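PDB 6NDS: 3-hydroxy-3-methylglutaryl-CoA lyase from Acinetobacter baumannii, which belongs to the HMGL-like family of TIM-barrel enzymes and binds a zinc ion and coenzyme A. Local coordinates for residues S47-V60 and F75-L89. Residues are numbered along the deposited sequence; the frame is centred on the assembly and turned at random.
Sequences STMGFSRIEAGSFV and FTGITRHKDIIYVGL. With COA (coenzyme A), chain B; EDO (1,2-ethanediol), chain G.
Arg-53 to Ser-58 and Ile-85 to Leu-89 pair as neighbouring parallel strands of the TIM barrel, joined through helix 71-77 in a beta-alpha-beta unit. Six backbone hydrogen bonds sew them together, from Ile-85 N to Ser-52 O (3.0 Å) at one end to Phe-59 N to Leu-89 O (2.9 Å) at the other; Ala-56 N to Val-87 O is the most bent, at 141°.

Arg-53, Glu-55, Ile-85 and Val-87 share one sheet face. Ile-85 CD1 lies over a face of the Arg-53 guanidinium, 3.5 Å from NH2, while Glu-106 OE2 forms a salt bridge with NH2; Glu-55, its chain extended, passes Val-87 CG1, and its OE1 forms a salt bridge with Arg-24 and its OE2 a hydrogen bond with Asn-108.

Toward the helix, Phe-75 is sandwiched: the Ala-56 methyl, CB, is small enough to sit over one face in a CH-pi contact, 4.0 Å from the Phe-75 ring centroid, and Phe-59 CE2 lies over the other, the two rings inclined at 48°. Gly-88 CA comes to the edge of the Phe-59 ring, where a side chain would collide. Beyond, Phe-59 O accepts a hydrogen bond from N6A of coenzyme A.

Near the strand starts, Ser-47 CB packs over the His-81 ring. A serine suits this place because its short arm also offers a hydroxyl: Ser-47 OG accepts from Tyr-86 OH at 2.7 Å, and the same phenol oxygen accepts a hydrogen bond from His-81 N, 3.1 Å away.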
ATOM      1  N   SER A  47       1.322  14.708 -20.486  1.00 18.46           N
ATOM      2  CA  SER A  47       1.074  16.148 -20.537  1.00 17.60           C
ATOM      3  C   SER A  47      -0.396  16.501 -20.668  1.00 20.31           C
ATOM      4  O   SER A  47      -0.741  17.669 -20.468  1.00 23.96           O
ATOM      5  CB  SER A  47       1.821  16.807 -21.709  1.00 19.06           C
ATOM      6  OG  SER A  47       3.219  16.885 -21.450  1.00 21.51           O
ATOM      7  N   THR A  48      -1.263  15.551 -21.016  1.00 19.75           N
ATOM      8  CA  THR A  48      -2.685  15.850 -21.115  1.00 21.18           C
ATOM      9  C   THR A  48      -3.449  15.531 -19.834  1.00 22.28           C
ATOM     10  O   THR A  48      -4.668  15.752 -19.797  1.00 22.91           O
ATOM     11  CB  THR A  48      -3.330  15.089 -22.281  1.00 20.60           C
ATOM     12  OG1 THR A  48      -3.392  13.683 -21.980  1.00 22.76           O
ATOM     13  CG2 THR A  48      -2.552  15.301 -23.581  1.00 23.33           C
ATOM     14  N   MET A  49      -2.768  15.050 -18.791  1.00 19.68           N
ATOM     15  CA  MET A  49      -3.422  14.462 -17.622  1.00 19.90           C
ATOM     16  C   MET A  49      -3.613  15.433 -16.467  1.00 21.05           C
ATOM     17  O   MET A  49      -4.341  15.100 -15.522  1.00 20.66           O
ATOM     18  CB  MET A  49      -2.629  13.242 -17.114  1.00 21.11           C
ATOM     19  CG  MET A  49      -2.572  12.113 -18.116  1.00 22.87           C
ATOM     20  SD  MET A  49      -4.162  11.331 -18.360  1.00 25.54           S
ATOM     21  CE  MET A  49      -3.868  10.600 -19.987  1.00 27.56           C
ATOM     22  N   GLY A  50      -2.965  16.603 -16.503  1.00 19.18           N
ATOM     23  CA  GLY A  50      -3.165  17.634 -15.499  1.00 18.42           C
ATOM     24  C   GLY A  50      -1.964  17.944 -14.628  1.00 20.09           C
ATOM     25  O   GLY A  50      -2.073  18.811 -13.754  1.00 21.13           O
ATOM     26  N   PHE A  51      -0.821  17.280 -14.838  1.00 20.57           N
ATOM     27  CA  PHE A  51       0.362  17.506 -14.005  1.00 16.84           C
ATOM     28  C   PHE A  51       0.944  18.900 -14.189  1.00 17.90           C
ATOM     29  O   PHE A  51       1.021  19.414 -15.308  1.00 23.28           O
ATOM     30  CB  PHE A  51       1.456  16.499 -14.354  1.00 16.58           C
ATOM     31  CG  PHE A  51       1.011  15.071 -14.238  1.00 17.65           C
ATOM     32  CD1 PHE A  51       0.785  14.504 -12.993  1.00 18.06           C
ATOM     33  CD2 PHE A  51       0.811  14.297 -15.381  1.00 17.02           C
ATOM     34  CE1 PHE A  51       0.361  13.180 -12.888  1.00 18.30           C
ATOM     35  CE2 PHE A  51       0.401  12.977 -15.296  1.00 17.58           C
ATOM     36  CZ  PHE A  51       0.166  12.408 -14.035  1.00 18.75           C
ATOM     37  N   SER A  52       1.405  19.490 -13.078  1.00 18.15           N
ATOM     38  CA  SER A  52       2.138  20.750 -13.109  1.00 18.72           C
ATOM     39  C   SER A  52       3.619  20.557 -13.407  1.00 20.24           C
ATOM     40  O   SER A  52       4.271  21.499 -13.883  1.00 22.50           O
ATOM     41  CB  SER A  52       1.985  21.478 -11.770  1.00 22.39           C
ATOM     42  OG  SER A  52       2.487  20.686 -10.703  1.00 23.54           O
ATOM     43  N   ARG A  53       4.158  19.376 -13.108  1.00 18.74           N
ATOM     44  CA  ARG A  53       5.558  19.042 -13.327  1.00 15.86           C
ATOM     45  C   ARG A  53       5.642  17.619 -13.837  1.00 16.75           C
ATOM     46  O   ARG A  53       4.959  16.735 -13.319  1.00 17.64           O
ATOM     47  CB  ARG A  53       6.388  19.168 -12.040  1.00 19.96           C
ATOM     48  CG  ARG A  53       6.931  20.549 -11.784  1.00 21.29           C
ATOM     49  CD  ARG A  53       7.735  20.616 -10.473  1.00 19.30           C
ATOM     50  NE  ARG A  53       8.511  21.848 -10.365  1.00 21.27           N
ATOM     51  CZ  ARG A  53       8.011  23.021  -9.981  1.00 24.62           C
ATOM     52  NH1 ARG A  53       6.721  23.133  -9.664  1.00 24.30           N
ATOM     53  NH2 ARG A  53       8.796  24.089  -9.904  1.00 26.33           N
ATOM     54  N   ILE A  54       6.469  17.406 -14.860  1.00 18.54           N
ATOM     55  CA  ILE A  54       6.779  16.072 -15.367  1.00 17.68           C
ATOM     56  C   ILE A  54       8.292  15.988 -15.464  1.00 18.35           C
ATOM     57  O   ILE A  54       8.918  16.853 -16.084  1.00 19.59           O
ATOM     58  CB  ILE A  54       6.141  15.806 -16.750  1.00 19.51           C
ATOM     59  CG1 ILE A  54       4.604  15.843 -16.662  1.00 18.61           C
ATOM     60  CG2 ILE A  54       6.606  14.440 -17.313  1.00 18.79           C
ATOM     61  CD1 ILE A  54       3.880  15.798 -18.025  1.00 20.99           C
ATOM     62  N   GLU A  55       8.880  14.975 -14.841  1.00 18.82           N
ATOM     63  CA  GLU A  55      10.322  14.759 -14.967  1.00 19.55           C
ATOM     64  C   GLU A  55      10.512  13.915 -16.221  1.00 18.69           C
ATOM     65  O   GLU A  55      10.267  12.702 -16.216  1.00 22.62           O
ATOM     66  CB  GLU A  55      10.891  14.106 -13.710  1.00 19.98           C
ATOM     67  CG  GLU A  55      12.411  14.257 -13.605  1.00 27.68           C
ATOM     68  CD  GLU A  55      12.930  13.975 -12.199  1.00 42.48           C
ATOM     69  OE1 GLU A  55      12.889  12.799 -11.781  1.00 39.54           O
ATOM     70  OE2 GLU A  55      13.356  14.930 -11.510  1.00 39.59           O
ATOM     71  N   ALA A  56      10.933  14.571 -17.308  1.00 19.07           N
ATOM     72  CA  ALA A  56      10.949  13.973 -18.640  1.00 19.45           C
ATOM     73  C   ALA A  56      12.200  13.151 -18.925  1.00 20.52           C
ATOM     74  O   ALA A  56      12.213  12.411 -19.914  1.00 21.78           O
ATOM     75  CB  ALA A  56      10.815  15.059 -19.713  1.00 22.24           C
ATOM     76  N   GLY A  57      13.244  13.260 -18.113  1.00 19.82           N
ATOM     77  CA  GLY A  57      14.433  12.463 -18.346  1.00 21.87           C
ATOM     78  C   GLY A  57      15.575  12.920 -17.463  1.00 21.57           C
ATOM     79  O   GLY A  57      15.400  13.726 -16.540  1.00 20.25           O
ATOM     80  N   SER A  58      16.754  12.378 -17.767  1.00 19.92           N
ATOM     81  CA  SER A  58      17.974  12.650 -17.021  1.00 18.27           C
ATOM     82  C   SER A  58      19.084  13.018 -17.984  1.00 21.22           C
ATOM     83  O   SER A  58      19.082  12.604 -19.148  1.00 22.85           O
ATOM     84  CB  SER A  58      18.454  11.427 -16.218  1.00 24.19           C
ATOM     85  OG  SER A  58      17.524  11.070 -15.232  1.00 29.78           O
ATOM     86  N   PHE A  59      20.063  13.756 -17.476  1.00 21.56           N
ATOM     87  CA  PHE A  59      21.267  14.077 -18.235  1.00 23.45           C
ATOM     88  C   PHE A  59      22.457  13.516 -17.471  1.00 21.58           C
ATOM     89  O   PHE A  59      23.217  14.246 -16.836  1.00 26.35           O
ATOM     90  CB  PHE A  59      21.344  15.586 -18.489  1.00 24.01           C
ATOM     91  CG  PHE A  59      20.210  16.067 -19.352  1.00 26.66           C
ATOM     92  CD1 PHE A  59      20.327  16.043 -20.733  1.00 29.43           C
ATOM     93  CD2 PHE A  59      19.008  16.460 -18.788  1.00 25.32           C
ATOM     94  CE1 PHE A  59      19.273  16.438 -21.538  1.00 29.65           C
ATOM     95  CE2 PHE A  59      17.940  16.848 -19.590  1.00 28.09           C
ATOM     96  CZ  PHE A  59      18.085  16.844 -20.973  1.00 27.55           C
ATOM     97  N   VAL A  60      22.593  12.190 -17.537  1.00 23.09           N
ATOM     98  CA  VAL A  60      23.575  11.438 -16.766  1.00 26.65           C
ATOM     99  C   VAL A  60      24.401  10.591 -17.727  1.00 25.46           C
ATOM    100  O   VAL A  60      24.107  10.491 -18.919  1.00 27.99           O
ATOM    101  CB  VAL A  60      22.907  10.548 -15.691  1.00 24.44           C
ATOM    102  CG1 VAL A  60      22.109  11.400 -14.707  1.00 24.73           C
ATOM    103  CG2 VAL A  60      21.992   9.507 -16.349  1.00 25.67           C
ATOM    104  N   PHE A  75      13.735  15.606 -24.879  1.00 20.85           N
ATOM    105  CA  PHE A  75      13.381  16.982 -24.551  1.00 21.58           C
ATOM    106  C   PHE A  75      13.169  17.820 -25.800  1.00 25.58           C
ATOM    107  O   PHE A  75      12.351  18.745 -25.783  1.00 26.68           O
ATOM    108  CB  PHE A  75      14.450  17.626 -23.662  1.00 20.84           C
ATOM    109  CG  PHE A  75      14.260  17.362 -22.184  1.00 21.62           C
ATOM    110  CD1 PHE A  75      13.675  18.320 -21.358  1.00 22.68           C
ATOM    111  CD2 PHE A  75      14.653  16.158 -21.628  1.00 24.88           C
ATOM    112  CE1 PHE A  75      13.492  18.072 -19.996  1.00 22.61           C
ATOM    113  CE2 PHE A  75      14.480  15.904 -20.267  1.00 23.97           C
ATOM    114  CZ  PHE A  75      13.901  16.859 -19.455  1.00 21.90           C
ATOM    115  N   THR A  76      13.887  17.499 -26.887  1.00 24.56           N
ATOM    116  CA  THR A  76      13.721  18.183 -28.169  1.00 29.02           C
ATOM    117  C   THR A  76      12.360  17.889 -28.780  1.00 26.49           C
ATOM    118  O   THR A  76      11.730  18.775 -29.377  1.00 28.79           O
ATOM    119  CB  THR A  76      14.830  17.733 -29.133  1.00 23.11           C
ATOM    120  OG1 THR A  76      16.079  18.252 -28.696  1.00 36.30           O
ATOM    121  CG2 THR A  76      14.552  18.200 -30.578  1.00 40.17           C
ATOM    122  N   GLY A  77      11.893  16.649 -28.635  1.00 23.76           N
ATOM    123  CA  GLY A  77      10.786  16.132 -29.406  1.00 23.41           C
ATOM    124  C   GLY A  77       9.412  16.277 -28.789  1.00 21.27           C
ATOM    125  O   GLY A  77       8.420  16.250 -29.522  1.00 24.83           O
ATOM    126  N   ILE A  78       9.327  16.441 -27.463  1.00 21.23           N
ATOM    127  CA  ILE A  78       8.022  16.475 -26.809  1.00 20.25           C
ATOM    128  C   ILE A  78       7.288  17.770 -27.145  1.00 25.08           C
ATOM    129  O   ILE A  78       7.890  18.801 -27.478  1.00 25.55           O
ATOM    130  CB  ILE A  78       8.162  16.308 -25.282  1.00 19.33           C
ATOM    131  CG1 ILE A  78       9.130  17.347 -24.700  1.00 20.35           C
ATOM    132  CG2 ILE A  78       8.599  14.875 -24.939  1.00 20.67           C
ATOM    133  CD1 ILE A  78       9.122  17.372 -23.151  1.00 21.07           C
ATOM    134  N   THR A  79       5.963  17.703 -27.079  1.00 21.30           N
ATOM    135  CA  THR A  79       5.123  18.888 -27.187  1.00 22.53           C
ATOM    136  C   THR A  79       5.120  19.615 -25.848  1.00 26.02           C
ATOM    137  O   THR A  79       4.732  19.037 -24.828  1.00 31.83           O
ATOM    138  CB  THR A  79       3.706  18.476 -27.571  1.00 27.77           C
ATOM    139  OG1 THR A  79       3.743  17.767 -28.810  1.00 31.52           O
ATOM    140  CG2 THR A  79       2.797  19.712 -27.701  1.00 29.24           C
ATOM    141  N   ARG A  80       5.551  20.875 -25.837  1.00 25.20           N
ATOM    142  CA  ARG A  80       5.648  21.643 -24.596  1.00 26.18           C
ATOM    143  C   ARG A  80       4.298  22.293 -24.303  1.00 28.35           C
ATOM    144  O   ARG A  80       3.859  23.175 -25.046  1.00 30.43           O
ATOM    145  CB  ARG A  80       6.734  22.714 -24.700  1.00 29.16           C
ATOM    146  CG  ARG A  80       8.134  22.198 -25.035  1.00 27.16           C
ATOM    147  CD  ARG A  80       8.654  21.297 -23.951  1.00 27.08           C
ATOM    148  NE  ARG A  80      10.042  20.913 -24.201  1.00 28.77           N
ATOM    149  CZ  ARG A  80      11.096  21.424 -23.565  1.00 29.43           C
ATOM    150  NH1 ARG A  80      10.935  22.355 -22.633  1.00 28.30           N
ATOM    151  NH2 ARG A  80      12.316  21.000 -23.864  1.00 26.57           N
ATOM    152  N   HIS A  81       3.643  21.865 -23.230  1.00 28.15           N
ATOM    153  CA  HIS A  81       2.470  22.575 -22.733  1.00 25.97           C
ATOM    154  C   HIS A  81       2.938  23.762 -21.906  1.00 25.34           C
ATOM    155  O   HIS A  81       3.823  23.613 -21.060  1.00 25.82           O
ATOM    156  CB  HIS A  81       1.600  21.644 -21.892  1.00 26.03           C
ATOM    157  CG  HIS A  81       0.918  20.576 -22.689  1.00 29.43           C
ATOM    158  ND1 HIS A  81      -0.436  20.329 -22.596  1.00 31.08           N
ATOM    159  CD2 HIS A  81       1.402  19.695 -23.599  1.00 26.91           C
ATOM    160  CE1 HIS A  81      -0.755  19.338 -23.410  1.00 32.31           C
ATOM    161  NE2 HIS A  81       0.342  18.942 -24.034  1.00 30.14           N
ATOM    162  N   LYS A  82       2.347  24.939 -22.144  1.00 27.79           N
ATOM    163  CA  LYS A  82       2.879  26.157 -21.534  1.00 27.49           C
ATOM    164  C   LYS A  82       2.781  26.138 -20.018  1.00 31.20           C
ATOM    165  O   LYS A  82       3.562  26.813 -19.339  1.00 35.47           O
ATOM    166  CB  LYS A  82       2.153  27.389 -22.065  1.00 30.93           C
ATOM    167  CG  LYS A  82       2.516  27.769 -23.476  1.00 41.86           C
ATOM    168  CD  LYS A  82       1.898  29.111 -23.842  1.00 51.37           C
ATOM    169  CE  LYS A  82       2.175  29.443 -25.295  1.00 65.53           C
ATOM    170  NZ  LYS A  82       1.805  28.299 -26.178  1.00 70.76           N
ATOM    171  N   ASP A  83       1.830  25.393 -19.467  1.00 27.41           N
ATOM    172  CA  ASP A  83       1.615  25.449 -18.026  0.51 31.72           C
ATOM    173  C   ASP A  83       2.192  24.239 -17.300  1.00 28.44           C
ATOM    174  O   ASP A  83       1.835  23.980 -16.145  1.00 27.94           O
ATOM    175  CB  ASP A  83       0.127  25.631 -17.728  0.51 35.33           C
ATOM    176  CG  ASP A  83      -0.346  27.048 -18.024  0.51 43.14           C
ATOM    177  OD1 ASP A  83       0.287  28.002 -17.523  0.51 47.47           O
ATOM    178  OD2 ASP A  83      -1.329  27.212 -18.776  0.51 46.26           O
ATOM    179  N   ILE A  84       3.123  23.531 -17.938  1.00 24.16           N
ATOM    180  CA  ILE A  84       3.821  22.400 -17.342  1.00 22.98           C
ATOM    181  C   ILE A  84       5.310  22.716 -17.291  1.00 22.53           C
ATOM    182  O   ILE A  84       5.883  23.228 -18.258  1.00 24.77           O
ATOM    183  CB  ILE A  84       3.582  21.095 -18.130  1.00 22.01           C
ATOM    184  CG1 ILE A  84       2.096  20.745 -18.159  1.00 24.55           C
ATOM    185  CG2 ILE A  84       4.379  19.951 -17.524  1.00 21.98           C
ATOM    186  CD1 ILE A  84       1.792  19.478 -18.958  1.00 23.60           C
ATOM    187  N   ILE A  85       5.931  22.411 -16.162  1.00 20.91           N
ATOM    188  CA  ILE A  85       7.379  22.497 -16.001  1.00 18.61           C
ATOM    189  C   ILE A  85       7.969  21.122 -16.281  1.00 20.88           C
ATOM    190  O   ILE A  85       7.690  20.156 -15.559  1.00 20.03           O
ATOM    191  CB  ILE A  85       7.743  22.995 -14.592  1.00 20.65           C
ATOM    192  CG1 ILE A  85       7.218  24.417 -14.390  1.00 22.94           C
ATOM    193  CG2 ILE A  85       9.249  22.912 -14.346  1.00 22.04           C
ATOM    194  CD1 ILE A  85       7.124  24.807 -12.931  1.00 31.59           C
ATOM    195  N   TYR A  86       8.778  21.025 -17.340  1.00 20.19           N
ATOM    196  CA  TYR A  86       9.456  19.789 -17.705  1.00 19.82           C
ATOM    197  C   TYR A  86      10.830  19.773 -17.045  1.00 21.65           C
ATOM    198  O   TYR A  86      11.680  20.624 -17.342  1.00 21.38           O
ATOM    199  CB  TYR A  86       9.552  19.668 -19.228  1.00 19.22           C
ATOM    200  CG  TYR A  86       8.168  19.581 -19.862  1.00 18.88           C
ATOM    201  CD1 TYR A  86       7.511  18.361 -19.980  1.00 19.68           C
ATOM    202  CD2 TYR A  86       7.517  20.730 -20.309  1.00 21.53           C
ATOM    203  CE1 TYR A  86       6.246  18.272 -20.534  1.00 20.22           C
ATOM    204  CE2 TYR A  86       6.245  20.659 -20.865  1.00 23.00           C
ATOM    205  CZ  TYR A  86       5.621  19.427 -20.977  1.00 20.81           C
ATOM    206  OH  TYR A  86       4.368  19.346 -21.514  1.00 22.99           O
ATOM    207  N   VAL A  87      11.036  18.806 -16.152  1.00 20.12           N
ATOM    208  CA  VAL A  87      12.187  18.744 -15.257  1.00 18.66           C
ATOM    209  C   VAL A  87      13.178  17.726 -15.799  1.00 18.17           C
ATOM    210  O   VAL A  87      12.783  16.649 -16.248  1.00 19.73           O
ATOM    211  CB  VAL A  87      11.745  18.342 -13.835  1.00 21.30           C
ATOM    212  CG1 VAL A  87      12.946  18.287 -12.889  1.00 20.72           C
ATOM    213  CG2 VAL A  87      10.634  19.279 -13.304  1.00 21.34           C
ATOM    214  N   GLY A  88      14.469  18.054 -15.737  1.00 19.68           N
ATOM    215  CA  GLY A  88      15.508  17.076 -16.017  1.00 18.81           C
ATOM    216  C   GLY A  88      16.384  16.816 -14.797  1.00 23.37           C
ATOM    217  O   GLY A  88      16.781  17.762 -14.107  1.00 23.83           O
ATOM    218  N   LEU A  89      16.690  15.545 -14.525  1.00 19.86           N
ATOM    219  CA  LEU A  89      17.565  15.174 -13.412  1.00 17.77           C
ATOM    220  C   LEU A  89      19.026  15.363 -13.804  1.00 23.73           C
ATOM    221  O   LEU A  89      19.455  14.913 -14.873  1.00 22.82           O
ATOM    222  CB  LEU A  89      17.319  13.719 -12.996  1.00 21.48           C
ATOM    223  CG  LEU A  89      18.179  13.196 -11.830  1.00 25.05           C
ATOM    224  CD1 LEU A  89      17.396  12.187 -11.021  1.00 26.00           C
ATOM    225  CD2 LEU A  89      19.475  12.547 -12.311  1.00 24.19           C
TER
HETATM  226  N1A COA B 501      26.167  13.194 -18.821  0.86 26.43           N
HETATM  227  C2A COA B 501      26.846  12.542 -19.775  0.86 29.45           C
HETATM  228  N3A COA B 501      28.141  12.232 -19.828  0.86 32.50           N
HETATM  229  C4A COA B 501      28.775  12.665 -18.727  0.86 28.26           C
HETATM  230  C5A COA B 501      28.220  13.337 -17.659  0.86 27.42           C
HETATM  231  C6A COA B 501      26.840  13.611 -17.718  0.86 27.02           C
HETATM  232  N6A COA B 501      26.178  14.260 -16.765  0.86 23.60           N
HETATM  233  N7A COA B 501      29.193  13.622 -16.710  0.86 26.49           N
HETATM  234  C8A COA B 501      30.300  13.122 -17.211  0.86 31.64           C
HETATM  235  N9A COA B 501      30.107  12.528 -18.435  0.86 32.01           N
HETATM  236  C1B COA B 501      31.113  11.897 -19.294  0.86 35.65           C
HETATM  237  C2B COA B 501      32.282  12.807 -19.667  0.86 39.81           C
HETATM  238  O2B COA B 501      32.014  13.721 -20.707  0.86 50.30           O
HETATM  239  C3B COA B 501      33.332  11.753 -20.007  0.86 49.90           C
HETATM  240  O3B COA B 501      33.011  11.105 -21.233  0.86 67.76           O
HETATM  241  P3B COA B 501      34.318  10.370 -21.844  0.86 75.29           P
HETATM  242  O7A COA B 501      34.442   9.008 -21.183  0.86 73.36           O
HETATM  243  O8A COA B 501      35.492  11.272 -21.513  0.86 72.73           O
HETATM  244  O9A COA B 501      34.085  10.265 -23.339  0.86 80.87           O
HETATM  245  C4B COA B 501      33.136  10.841 -18.808  0.86 47.34           C
HETATM  246  O4B COA B 501      31.693  10.796 -18.629  0.86 39.76           O
HETATM  247  C5B COA B 501      33.746  11.428 -17.563  0.86 49.22           C
HETATM  248  O5B COA B 501      33.568  10.516 -16.469  0.86 51.14           O
HETATM  249  P1A COA B 501      33.695  11.125 -14.997  0.86 48.40           P
HETATM  250  O1A COA B 501      33.514  12.606 -15.036  0.86 39.29           O
HETATM  251  O2A COA B 501      34.882  10.538 -14.307  0.86 57.64           O
HETATM  252  O3A COA B 501      32.358  10.498 -14.382  0.86 42.39           O
HETATM  253  P2A COA B 501      31.973   9.005 -13.965  0.86 39.92           P
HETATM  254  O4A COA B 501      32.669   8.678 -12.686  0.86 41.28           O
HETATM  255  O5A COA B 501      32.130   8.085 -15.130  0.86 46.03           O
HETATM  256  O6A COA B 501      30.400   9.198 -13.711  0.86 38.34           O
HETATM  257  CBP COA B 501      28.486  10.489 -13.099  0.86 22.36           C
HETATM  258  CCP COA B 501      29.949  10.207 -12.773  0.86 27.56           C
HETATM  259  CDP COA B 501      27.874  11.408 -12.036  0.86 25.00           C
HETATM  260  CEP COA B 501      28.403  11.180 -14.465  0.86 26.15           C
HETATM  261  CAP COA B 501      27.754   9.145 -13.135  0.86 21.79           C
HETATM  262  OAP COA B 501      28.034   8.436 -11.937  0.86 24.96           O
HETATM  263  C9P COA B 501      26.248   9.280 -13.284  0.86 28.34           C
HETATM  264  O9P COA B 501      25.756   9.642 -14.348  0.86 31.46           O
HETATM  265  N8P COA B 501      25.520   8.975 -12.221  0.86 25.84           N
HETATM  266  C7P COA B 501      24.078   9.170 -12.161  0.86 30.27           C
HETATM  267  C6P COA B 501      23.347   7.852 -12.131  0.86 30.67           C
HETATM  268  C5P COA B 501      21.861   8.038 -11.908  0.86 33.24           C
HETATM  269  O5P COA B 501      21.217   8.832 -12.592  0.86 26.15           O
HETATM  270  N4P COA B 501      21.302   7.291 -10.949  0.86 37.62           N
HETATM  271  C3P COA B 501      19.868   7.205 -10.711  0.86 43.70           C
HETATM  272  C2P COA B 501      19.256   8.548 -10.392  0.86 55.26           C
HETATM  273  S1P COA B 501      20.111   9.375  -9.027  0.86 63.32           S
HETATM  274  C1  EDO G 506       8.614  19.376 -31.646  1.00 66.76           C
HETATM  275  O1  EDO G 506       9.553  20.022 -30.780  1.00 69.10           O
HETATM  276  C2  EDO G 506       7.297  19.211 -30.902  1.00 61.71           C
HETATM  277  O2  EDO G 506       6.921  20.466 -30.326  1.00 60.11           O
HETATM  278  O   HOH W   1       4.641  16.621 -23.748  1.00 21.51           O
HETATM  279  O   HOH W   2       3.566  24.282 -13.757  1.00 34.15           O